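PDB 5DIY: hyaluronidase from Thermobaculum terrenum, which probably removes N-acetylglucosamine from modified substrates, acting as an O-GlcNAc hydrolase of glycoside hydrolase family 84. Local coordinates for residues C[254-259]-C[267-272]; C[262-267]-C[366-371]; C[286-291]-C[303-308]. All coordinates share one frame; numbering follows the deposited sequence.

In the fold
Contacts 1 and 2 share helix 262-277, and L267 belongs to both. Contact 1 joins this helix to strand 251-256 of the eight-stranded barrel. It is buried, close to the sugar site, and mainly apolar, with no polar bond between its two segments. Contact 2 joins the start of the same helix to helix 367-371. It is also largely buried, but its chemistry is mixed: a carboxylate bound to backbone N-H groups, a phenylalanine, and a water-bridged outer side. Contact 3 pairs the next two helices, 284-296 and 301-308, away from the annotated sites. It is partly exposed, with a tryptophan inside and a salt bridge outside. W288 and M304 of contact 3 both touch L267.

Contact 1 (C[254-259]-C[267-272]); sequences IYANPM and LPLYTF
A256 and L269 face each other, with CA atoms 7.8 Å apart, where strand 254-256 and helix segment 267-272 run nearly antiparallel at 169° and with axes 10.6 Å apart. The strand is the eighth and last of a TIM barrel. The helix follows it in the chain and packs on its outer side. The main group in the contact is the F272 ring. Its CG lies anti to the backbone N (chi1 167°), which carries the ring out to the strand. The A256 methyl sits over one face, with A256 CB 3.8 Å from the ring centroid, a CH-pi contact. I254 comes in obliquely, and its CG2 is 3.7 Å from F272 CE1. I254 O lies at the ring edge, 3.7 Å from F272 CZ. One turn earlier, L269 forks against the strand: CD2 meets A256 CB at 3.8 Å, and CD1 meets P258 CB at 4.2 Å. With an alanine at F272, a gap would probably open beside A256 and I254, and the A256 methyl would lose its aromatic partner. Y240 packs edge-to-face with the F272 ring from outside the two segments. Within the helix, P268 O accepts from both F272 N and T271 OG1, the latter at 2.6 Å. Two donors thus hold the P268 carbonyl, and the buried T271 hydroxyl is satisfied there and by Y240 N. N257 points away from the helix. It binds N-acetyl-D-glucosamine, and its OD1 is hydrogen-bonded to G12 N. The two sides of the strand and its C-terminal end thus differ in chemistry. Methyl, ring and leucine groups fit the barrel wall to its helix, while the polar amide of N257 is turned to the sugar.

Contact 2 (C[262-267]-C[366-371]); sequences PEASKL and SKFFWE
E371 reaches from helix 367-371 to the backbone of E263 and A264, the tight part of the contact. E371 OE1 accepts from A264 N at 2.6 Å, nearly straight at 163°. A264 N comes from the syn side, tilted 26° out of the E371 carboxylate plane. A weak bond runs from E263 N to E371 OE2 at 3.2 Å. These N-H groups lie near the N-terminal end of helix 262-277, where its dipole would probably favour a negative charge. F368 fills the next place inward. F368 CD2 is 3.7 Å from A264 CA, F368 CZ is 4.0 Å from L267 CD1, and E263 O lies at the ring edge. The fold joins two distant parts here: the helix after the last TIM-barrel strand and a short helix about a hundred residues later. The helices cross at -105°. The outer side is looser and wet. E263 bends at chi2, and its CG packs on K367 CB at 3.9 Å. E263 OE1 is salt-bridged to K266 NZ at 3.0 Å. One water links E263 OE1 to K367 NZ, and another links E263 OE2 to F368 N. K367 NZ is also salt-bridged to E22, and K266 NZ to D25.

Contact 3 (C[286-291]-C[303-308]); sequences DSWRQA and AMEKFY
W288 and R289 of helix 284-296 meet M304, E305 and Y308 of helix 301-308, two consecutive helices that follow the last strand and helix of the TIM barrel. The centre of the contact is the six-membered ring of W288. With chi1 at -165° the indole is swung opposite the backbone N and extends to the second helix. W288 CH2 leads, 3.6 Å from Y308 CB. It also touches M304 CB. M304 O is 3.5 Å from W288 CH2. That carbonyl sits at the indole edge and already accepts Y308 N. Y308 CD2 lies over a face of the indole. The two rings are oblique, with planes at 36° and centroids 5.1 Å apart. At its other end, W288 NE1 is bound to I237 O, which would hold the indole in its rotation. In the fold, helix 301-308 stands between the barrel domain and the long helices beyond it: its far side meets helices 340-362 and 373-398. The more exposed flank is polar. R289 bends at chi3 and brings NH1 to E305 OE2, a salt bridge of 2.8 Å, nearly straight at 167°. E305 OE2 lies in the guanidinium plane, while NH1 meets it from the anti side, somewhat out of the carboxylate plane. The E305 side chain also passes the indole, with CD 4.0 Å from W288 CZ3.

Contact 1 (C[254-259]-C[267-272])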
loop_
_atom_site.group_PDB
_atom_site.type_symbol
_atom_site.label_atom_id
_atom_site.label_comp_id
_atom_site.label_asym_id
_atom_site.label_seq_id
_atom_site.Cartn_x
_atom_site.Cartn_y
_atom_site.Cartn_z
ATOM N N ILE C 254 -15.816 -3.444 -3.312
ATOM C CA ILE C 254 -14.494 -2.919 -2.991
ATOM C C ILE C 254 -13.470 -3.578 -3.893
ATOM O O ILE C 254 -13.421 -4.804 -3.977
ATOM C CB ILE C 254 -14.094 -3.158 -1.508
ATOM C CG1 ILE C 254 -15.235 -2.744 -0.560
ATOM C CG2 ILE C 254 -12.794 -2.417 -1.192
ATOM C CD1 ILE C 254 -14.935 -2.862 0.922
ATOM N N TYR C 255 -12.665 -2.754 -4.562
ATOM C CA TYR C 255 -11.466 -3.213 -5.262
ATOM C C TYR C 255 -10.214 -2.766 -4.492
ATOM O O TYR C 255 -10.044 -1.575 -4.220
ATOM C CB TYR C 255 -11.420 -2.643 -6.680
ATOM C CG TYR C 255 -12.457 -3.203 -7.625
ATOM C CD1 TYR C 255 -13.778 -2.755 -7.585
ATOM C CD2 TYR C 255 -12.113 -4.164 -8.579
ATOM C CE1 TYR C 255 -14.732 -3.254 -8.460
ATOM C CE2 TYR C 255 -13.059 -4.672 -9.460
ATOM C CZ TYR C 255 -14.367 -4.212 -9.400
ATOM O OH TYR C 255 -15.307 -4.706 -10.270
ATOM N N ALA C 256 -9.344 -3.721 -4.163
ATOM C CA ALA C 256 -8.082 -3.425 -3.485
ATOM C C ALA C 256 -6.998 -3.154 -4.515
ATOM O O ALA C 256 -6.783 -3.974 -5.407
ATOM C CB ALA C 256 -7.673 -4.586 -2.594
ATOM N N ASN C 257 -6.332 -2.005 -4.406
ATOM C CA ASN C 257 -5.130 -1.734 -5.195
ATOM C C ASN C 257 -3.903 -2.349 -4.486
ATOM O O ASN C 257 -3.510 -1.874 -3.413
ATOM C CB ASN C 257 -4.939 -0.223 -5.413
ATOM C CG ASN C 257 -3.980 0.098 -6.554
ATOM O OD1 ASN C 257 -3.571 -0.780 -7.311
ATOM N ND2 ASN C 257 -3.618 1.359 -6.683
ATOM N N PRO C 258 -3.302 -3.407 -5.072
ATOM C CA PRO C 258 -2.219 -4.120 -4.396
ATOM C C PRO C 258 -0.829 -3.550 -4.662
ATOM O O PRO C 258 -0.681 -2.540 -5.348
ATOM C CB PRO C 258 -2.342 -5.530 -4.977
ATOM C CG PRO C 258 -2.841 -5.303 -6.364
ATOM C CD PRO C 258 -3.581 -4.004 -6.390
ATOM N N MET C 259 0.187 -4.201 -4.107
ATOM C CA MET C 259 1.573 -3.814 -4.358
ATOM C C MET C 259 2.018 -4.315 -5.725
ATOM O O MET C 259 1.490 -5.311 -6.240
ATOM C CB MET C 259 2.500 -4.388 -3.279
ATOM C CG MET C 259 2.176 -3.924 -1.866
ATOM S SD MET C 259 3.366 -4.506 -0.645
ATOM C CE MET C 259 2.752 -6.157 -0.363
ATOM N N LEU C 267 -0.686 -11.987 1.096
ATOM C CA LEU C 267 -0.865 -12.022 2.546
ATOM C C LEU C 267 -1.993 -11.061 2.997
ATOM O O LEU C 267 -2.975 -11.517 3.579
ATOM C CB LEU C 267 0.475 -11.779 3.278
ATOM C CG LEU C 267 0.748 -12.552 4.565
ATOM C CD1 LEU C 267 2.067 -12.071 5.161
ATOM C CD2 LEU C 267 -0.387 -12.394 5.562
ATOM N N PRO C 268 -1.876 -9.746 2.708
ATOM C CA PRO C 268 -2.992 -8.843 3.038
ATOM C C PRO C 268 -4.252 -9.052 2.201
ATOM O O PRO C 268 -5.357 -8.871 2.721
ATOM C CB PRO C 268 -2.407 -7.442 2.791
ATOM C CG PRO C 268 -1.258 -7.658 1.882
ATOM C CD PRO C 268 -0.693 -8.986 2.268
ATOM N N LEU C 269 -4.100 -9.436 0.932
ATOM C CA LEU C 269 -5.265 -9.744 0.080
ATOM C C LEU C 269 -6.088 -10.926 0.598
ATOM O O LEU C 269 -7.323 -10.913 0.496
ATOM C CB LEU C 269 -4.862 -9.960 -1.385
ATOM C CG LEU C 269 -4.375 -8.717 -2.148
ATOM C CD1 LEU C 269 -3.899 -9.130 -3.534
ATOM C CD2 LEU C 269 -5.446 -7.637 -2.236
ATOM N N TYR C 270 -5.416 -11.933 1.160
ATOM C CA TYR C 270 -6.103 -13.031 1.847
ATOM C C TYR C 270 -7.023 -12.491 2.944
ATOM O O TYR C 270 -8.180 -12.888 3.035
ATOM C CB TYR C 270 -5.098 -14.031 2.442
ATOM C CG TYR C 270 -5.722 -15.277 3.037
ATOM C CD1 TYR C 270 -6.295 -15.259 4.310
ATOM C CD2 TYR C 270 -5.737 -16.483 2.332
ATOM C CE1 TYR C 270 -6.869 -16.392 4.857
ATOM C CE2 TYR C 270 -6.306 -17.629 2.878
ATOM C CZ TYR C 270 -6.869 -17.576 4.141
ATOM O OH TYR C 270 -7.440 -18.698 4.705
ATOM N N THR C 271 -6.502 -11.579 3.762
ATOM C CA THR C 271 -7.265 -11.014 4.879
ATOM C C THR C 271 -8.403 -10.120 4.385
ATOM O O THR C 271 -9.506 -10.132 4.944
ATOM C CB THR C 271 -6.369 -10.252 5.885
ATOM O OG1 THR C 271 -5.808 -9.069 5.283
ATOM C CG2 THR C 271 -5.255 -11.156 6.406
ATOM N N PHE C 272 -8.111 -9.348 3.346
ATOM C CA PHE C 272 -9.104 -8.551 2.628
ATOM C C PHE C 272 -10.276 -9.419 2.157
ATOM O O PHE C 272 -11.429 -9.078 2.408
ATOM C CB PHE C 272 -8.400 -7.822 1.474
ATOM C CG PHE C 272 -9.314 -7.193 0.456
ATOM C CD1 PHE C 272 -10.079 -6.080 0.775
ATOM C CD2 PHE C 272 -9.354 -7.677 -0.853
ATOM C CE1 PHE C 272 -10.903 -5.476 -0.175
ATOM C CE2 PHE C 272 -10.173 -7.080 -1.810
ATOM C CZ PHE C 272 -10.948 -5.974 -1.471
#

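Contact 2 (C[262-267]-C[366-371])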
loop_
_atom_site.group_PDB
_atom_site.type_symbol
_atom_site.label_atom_id
_atom_site.label_comp_id
_atom_site.label_asym_id
_atom_site.label_seq_id
_atom_site.Cartn_x
_atom_site.Cartn_y
_atom_site.Cartn_z
ATOM N N PRO C 262 3.401 -8.945 -6.343
ATOM C CA PRO C 262 2.140 -9.700 -6.296
ATOM C C PRO C 262 2.081 -10.818 -5.266
ATOM O O PRO C 262 1.045 -11.015 -4.639
ATOM C CB PRO C 262 2.033 -10.306 -7.708
ATOM C CG PRO C 262 3.419 -10.304 -8.244
ATOM C CD PRO C 262 4.077 -9.099 -7.647
ATOM N N GLU C 263 3.169 -11.566 -5.124
ATOM C CA GLU C 263 3.199 -12.686 -4.190
ATOM C C GLU C 263 3.114 -12.178 -2.746
ATOM O O GLU C 263 2.361 -12.723 -1.937
ATOM C CB GLU C 263 4.454 -13.548 -4.415
ATOM C CG GLU C 263 4.374 -14.938 -3.809
ATOM C CD GLU C 263 3.341 -15.837 -4.462
ATOM O OE1 GLU C 263 2.999 -15.628 -5.644
ATOM O OE2 GLU C 263 2.878 -16.774 -3.786
ATOM N N ALA C 264 3.855 -11.116 -2.440
ATOM C CA ALA C 264 3.773 -10.461 -1.125
ATOM C C ALA C 264 2.381 -9.892 -0.841
ATOM O O ALA C 264 1.941 -9.905 0.308
ATOM C CB ALA C 264 4.829 -9.373 -0.998
ATOM N N SER C 265 1.694 -9.403 -1.879
ATOM C CA SER C 265 0.322 -8.881 -1.733
ATOM C C SER C 265 -0.687 -9.935 -1.293
ATOM O O SER C 265 -1.702 -9.600 -0.696
ATOM C CB SER C 265 -0.181 -8.240 -3.037
ATOM O OG SER C 265 0.556 -7.086 -3.372
ATOM N N LYS C 266 -0.412 -11.204 -1.577
ATOM C CA LYS C 266 -1.342 -12.280 -1.236
ATOM C C LYS C 266 -1.640 -12.394 0.253
ATOM O O LYS C 266 -2.725 -12.845 0.620
ATOM C CB LYS C 266 -0.854 -13.623 -1.778
ATOM C CG LYS C 266 -0.863 -13.707 -3.296
ATOM C CD LYS C 266 -0.326 -15.048 -3.756
ATOM C CE LYS C 266 -0.260 -15.148 -5.271
ATOM N NZ LYS C 266 0.141 -16.532 -5.665
ATOM N N LEU C 267 -0.686 -11.987 1.096
ATOM C CA LEU C 267 -0.865 -12.022 2.546
ATOM C C LEU C 267 -1.993 -11.061 2.997
ATOM O O LEU C 267 -2.975 -11.517 3.579
ATOM C CB LEU C 267 0.475 -11.779 3.278
ATOM C CG LEU C 267 0.748 -12.552 4.565
ATOM C CD1 LEU C 267 2.067 -12.071 5.161
ATOM C CD2 LEU C 267 -0.387 -12.394 5.562
ATOM N N SER C 366 10.661 -19.763 -1.416
ATOM C CA SER C 366 9.524 -19.387 -2.254
ATOM C C SER C 366 9.600 -17.960 -2.798
ATOM O O SER C 366 10.412 -17.142 -2.357
ATOM C CB SER C 366 8.228 -19.549 -1.455
ATOM O OG SER C 366 8.192 -18.628 -0.381
ATOM N N LYS C 367 8.728 -17.672 -3.755
ATOM C CA LYS C 367 8.660 -16.352 -4.374
ATOM C C LYS C 367 8.351 -15.220 -3.381
ATOM O O LYS C 367 8.890 -14.125 -3.514
ATOM C CB LYS C 367 7.621 -16.347 -5.493
ATOM C CG LYS C 367 7.591 -15.036 -6.246
ATOM C CD LYS C 367 6.730 -15.118 -7.485
ATOM C CE LYS C 367 6.947 -13.878 -8.321
ATOM N NZ LYS C 367 5.756 -13.590 -9.137
ATOM N N PHE C 368 7.467 -15.480 -2.421
ATOM C CA PHE C 368 7.171 -14.512 -1.357
ATOM C C PHE C 368 8.473 -13.996 -0.729
ATOM O O PHE C 368 8.709 -12.778 -0.676
ATOM C CB PHE C 368 6.256 -15.139 -0.289
ATOM C CG PHE C 368 5.971 -14.234 0.888
ATOM C CD1 PHE C 368 6.818 -14.225 2.004
ATOM C CD2 PHE C 368 4.855 -13.406 0.891
ATOM C CE1 PHE C 368 6.563 -13.393 3.086
ATOM C CE2 PHE C 368 4.590 -12.574 1.974
ATOM C CZ PHE C 368 5.446 -12.563 3.073
ATOM N N PHE C 369 9.333 -14.919 -0.297
ATOM C CA PHE C 369 10.598 -14.536 0.369
ATOM C C PHE C 369 11.649 -13.939 -0.560
ATOM O O PHE C 369 12.499 -13.175 -0.099
ATOM C CB PHE C 369 11.153 -15.688 1.209
ATOM C CG PHE C 369 10.256 -16.052 2.349
ATOM C CD1 PHE C 369 10.108 -15.186 3.430
ATOM C CD2 PHE C 369 9.498 -17.214 2.321
ATOM C CE1 PHE C 369 9.249 -15.490 4.477
ATOM C CE2 PHE C 369 8.643 -17.527 3.368
ATOM C CZ PHE C 369 8.518 -16.664 4.445
ATOM N N TRP C 370 11.575 -14.248 -1.857
ATOM C CA TRP C 370 12.331 -13.498 -2.873
ATOM C C TRP C 370 11.863 -12.036 -2.964
ATOM O O TRP C 370 12.684 -11.133 -3.051
ATOM C CB TRP C 370 12.226 -14.164 -4.255
ATOM C CG TRP C 370 13.007 -13.447 -5.317
ATOM C CD1 TRP C 370 14.322 -13.635 -5.633
ATOM C CD2 TRP C 370 12.529 -12.416 -6.189
ATOM N NE1 TRP C 370 14.696 -12.786 -6.650
ATOM C CE2 TRP C 370 13.615 -12.027 -7.012
ATOM C CE3 TRP C 370 11.289 -11.781 -6.356
ATOM C CZ2 TRP C 370 13.498 -11.030 -7.996
ATOM C CZ3 TRP C 370 11.171 -10.784 -7.337
ATOM C CH2 TRP C 370 12.273 -10.421 -8.143
ATOM N N GLU C 371 10.550 -11.809 -2.950
ATOM C CA GLU C 371 10.013 -10.437 -3.050
ATOM C C GLU C 371 10.355 -9.566 -1.833
ATOM O O GLU C 371 10.721 -8.403 -1.990
ATOM C CB GLU C 371 8.499 -10.439 -3.291
ATOM C CG GLU C 371 8.122 -10.730 -4.734
ATOM C CD GLU C 371 6.630 -10.778 -4.977
ATOM O OE1 GLU C 371 5.843 -10.460 -4.056
ATOM O OE2 GLU C 371 6.233 -11.165 -6.098
HETATM O O HOH W 1 3.270 -13.954 -7.982
HETATM O O HOH W 2 5.452 -17.819 -2.419
#

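Contact 3 (C[286-291]-C[303-308])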
loop_
_atom_site.group_PDB
_atom_site.type_symbol
_atom_site.label_atom_id
_atom_site.label_comp_id
_atom_site.label_asym_id
_atom_site.label_seq_id
_atom_site.Cartn_x
_atom_site.Cartn_y
_atom_site.Cartn_z
ATOM N N ASP C 286 -6.534 -12.990 13.648
ATOM C CA ASP C 286 -6.953 -14.358 13.294
ATOM C C ASP C 286 -6.753 -14.595 11.797
ATOM O O ASP C 286 -6.240 -15.640 11.382
ATOM C CB ASP C 286 -8.443 -14.596 13.595
ATOM C CG ASP C 286 -8.778 -14.609 15.084
ATOM O OD1 ASP C 286 -7.879 -14.491 15.945
ATOM O OD2 ASP C 286 -9.979 -14.752 15.389
ATOM N N SER C 287 -7.178 -13.620 10.995
ATOM C CA SER C 287 -7.124 -13.741 9.543
ATOM C C SER C 287 -5.688 -13.757 9.035
ATOM O O SER C 287 -5.331 -14.582 8.194
ATOM C CB SER C 287 -7.895 -12.598 8.884
ATOM O OG SER C 287 -8.021 -12.827 7.496
ATOM N N TRP C 288 -4.872 -12.845 9.560
ATOM C CA TRP C 288 -3.464 -12.752 9.179
ATOM C C TRP C 288 -2.687 -14.042 9.483
ATOM O O TRP C 288 -1.854 -14.455 8.680
ATOM C CB TRP C 288 -2.807 -11.551 9.857
ATOM C CG TRP C 288 -1.501 -11.162 9.268
ATOM C CD1 TRP C 288 -1.293 -10.377 8.170
ATOM C CD2 TRP C 288 -0.209 -11.526 9.756
ATOM N NE1 TRP C 288 0.056 -10.232 7.934
ATOM C CE2 TRP C 288 0.746 -10.926 8.895
ATOM C CE3 TRP C 288 0.239 -12.296 10.838
ATOM C CZ2 TRP C 288 2.120 -11.073 9.082
ATOM C CZ3 TRP C 288 1.611 -12.450 11.023
ATOM C CH2 TRP C 288 2.535 -11.832 10.147
ATOM N N ARG C 289 -2.985 -14.683 10.616
ATOM C CA ARG C 289 -2.326 -15.948 11.008
ATOM C C ARG C 289 -2.747 -17.138 10.145
ATOM O O ARG C 289 -1.911 -17.970 9.788
ATOM C CB ARG C 289 -2.580 -16.266 12.487
ATOM C CG ARG C 289 -1.892 -15.296 13.432
ATOM C CD ARG C 289 -2.446 -15.387 14.849
ATOM N NE ARG C 289 -2.265 -16.724 15.413
ATOM C CZ ARG C 289 -1.113 -17.225 15.875
ATOM N NH1 ARG C 289 0.014 -16.511 15.865
ATOM N NH2 ARG C 289 -1.085 -18.469 16.354
ATOM N N GLN C 290 -4.034 -17.227 9.820
ATOM C CA GLN C 290 -4.505 -18.236 8.868
ATOM C C GLN C 290 -3.899 -18.004 7.475
ATOM O O GLN C 290 -3.523 -18.964 6.793
ATOM C CB GLN C 290 -6.034 -18.270 8.790
ATOM C CG GLN C 290 -6.571 -19.525 8.114
ATOM C CD GLN C 290 -8.076 -19.665 8.239
ATOM O OE1 GLN C 290 -8.571 -20.600 8.872
ATOM N NE2 GLN C 290 -8.815 -18.733 7.636
ATOM N N ALA C 291 -3.803 -16.736 7.069
ATOM C CA ALA C 291 -3.151 -16.355 5.811
ATOM C C ALA C 291 -1.704 -16.838 5.748
ATOM O O ALA C 291 -1.313 -17.487 4.775
ATOM C CB ALA C 291 -3.200 -14.846 5.611
ATOM N N ALA C 303 7.781 -16.724 13.506
ATOM C CA ALA C 303 8.775 -15.876 12.843
ATOM C C ALA C 303 8.145 -14.733 12.031
ATOM O O ALA C 303 8.665 -13.610 12.014
ATOM C CB ALA C 303 9.665 -16.710 11.952
ATOM N N MET C 304 7.036 -15.018 11.352
ATOM C CA MET C 304 6.320 -13.977 10.609
ATOM C C MET C 304 5.696 -12.963 11.563
ATOM O O MET C 304 5.826 -11.764 11.344
ATOM C CB MET C 304 5.262 -14.572 9.665
ATOM C CG MET C 304 5.843 -15.158 8.378
ATOM S SD MET C 304 6.774 -13.986 7.374
ATOM C CE MET C 304 5.491 -12.814 6.938
ATOM N N GLU C 305 5.042 -13.445 12.618
ATOM C CA GLU C 305 4.522 -12.576 13.681
ATOM C C GLU C 305 5.594 -11.580 14.138
ATOM O O GLU C 305 5.358 -10.371 14.169
ATOM C CB GLU C 305 4.036 -13.405 14.879
ATOM C CG GLU C 305 2.708 -14.127 14.673
ATOM C CD GLU C 305 1.480 -13.258 14.932
ATOM O OE1 GLU C 305 1.590 -12.013 15.019
ATOM O OE2 GLU C 305 0.373 -13.823 15.050
ATOM N N LYS C 306 6.784 -12.092 14.446
ATOM C CA LYS C 306 7.881 -11.252 14.935
ATOM C C LYS C 306 8.383 -10.256 13.895
ATOM O O LYS C 306 8.609 -9.097 14.210
ATOM C CB LYS C 306 9.062 -12.113 15.409
ATOM C CG LYS C 306 10.078 -11.345 16.232
ATOM C CD LYS C 306 9.514 -11.063 17.618
ATOM C CE LYS C 306 10.212 -9.918 18.294
ATOM N NZ LYS C 306 9.453 -9.500 19.503
ATOM N N PHE C 307 8.576 -10.731 12.669
ATOM C CA PHE C 307 9.059 -9.899 11.580
ATOM C C PHE C 307 8.038 -8.802 11.240
ATOM O O PHE C 307 8.429 -7.677 10.904
ATOM C CB PHE C 307 9.362 -10.776 10.358
ATOM C CG PHE C 307 9.830 -10.011 9.155
ATOM C CD1 PHE C 307 11.072 -9.380 9.155
ATOM C CD2 PHE C 307 9.041 -9.940 8.006
ATOM C CE1 PHE C 307 11.512 -8.678 8.047
ATOM C CE2 PHE C 307 9.482 -9.243 6.886
ATOM C CZ PHE C 307 10.715 -8.608 6.908
ATOM N N TYR C 308 6.744 -9.130 11.344
ATOM C CA TYR C 308 5.676 -8.164 11.063
ATOM C C TYR C 308 5.683 -6.978 12.039
ATOM O O TYR C 308 5.311 -5.874 11.649
ATOM C CB TYR C 308 4.276 -8.811 10.996
ATOM C CG TYR C 308 3.191 -7.760 10.846
ATOM C CD1 TYR C 308 3.213 -6.866 9.766
ATOM C CD2 TYR C 308 2.196 -7.595 11.815
ATOM C CE1 TYR C 308 2.269 -5.853 9.642
ATOM C CE2 TYR C 308 1.238 -6.588 11.692
ATOM C CZ TYR C 308 1.281 -5.721 10.603
ATOM O OH TYR C 308 0.353 -4.721 10.466
#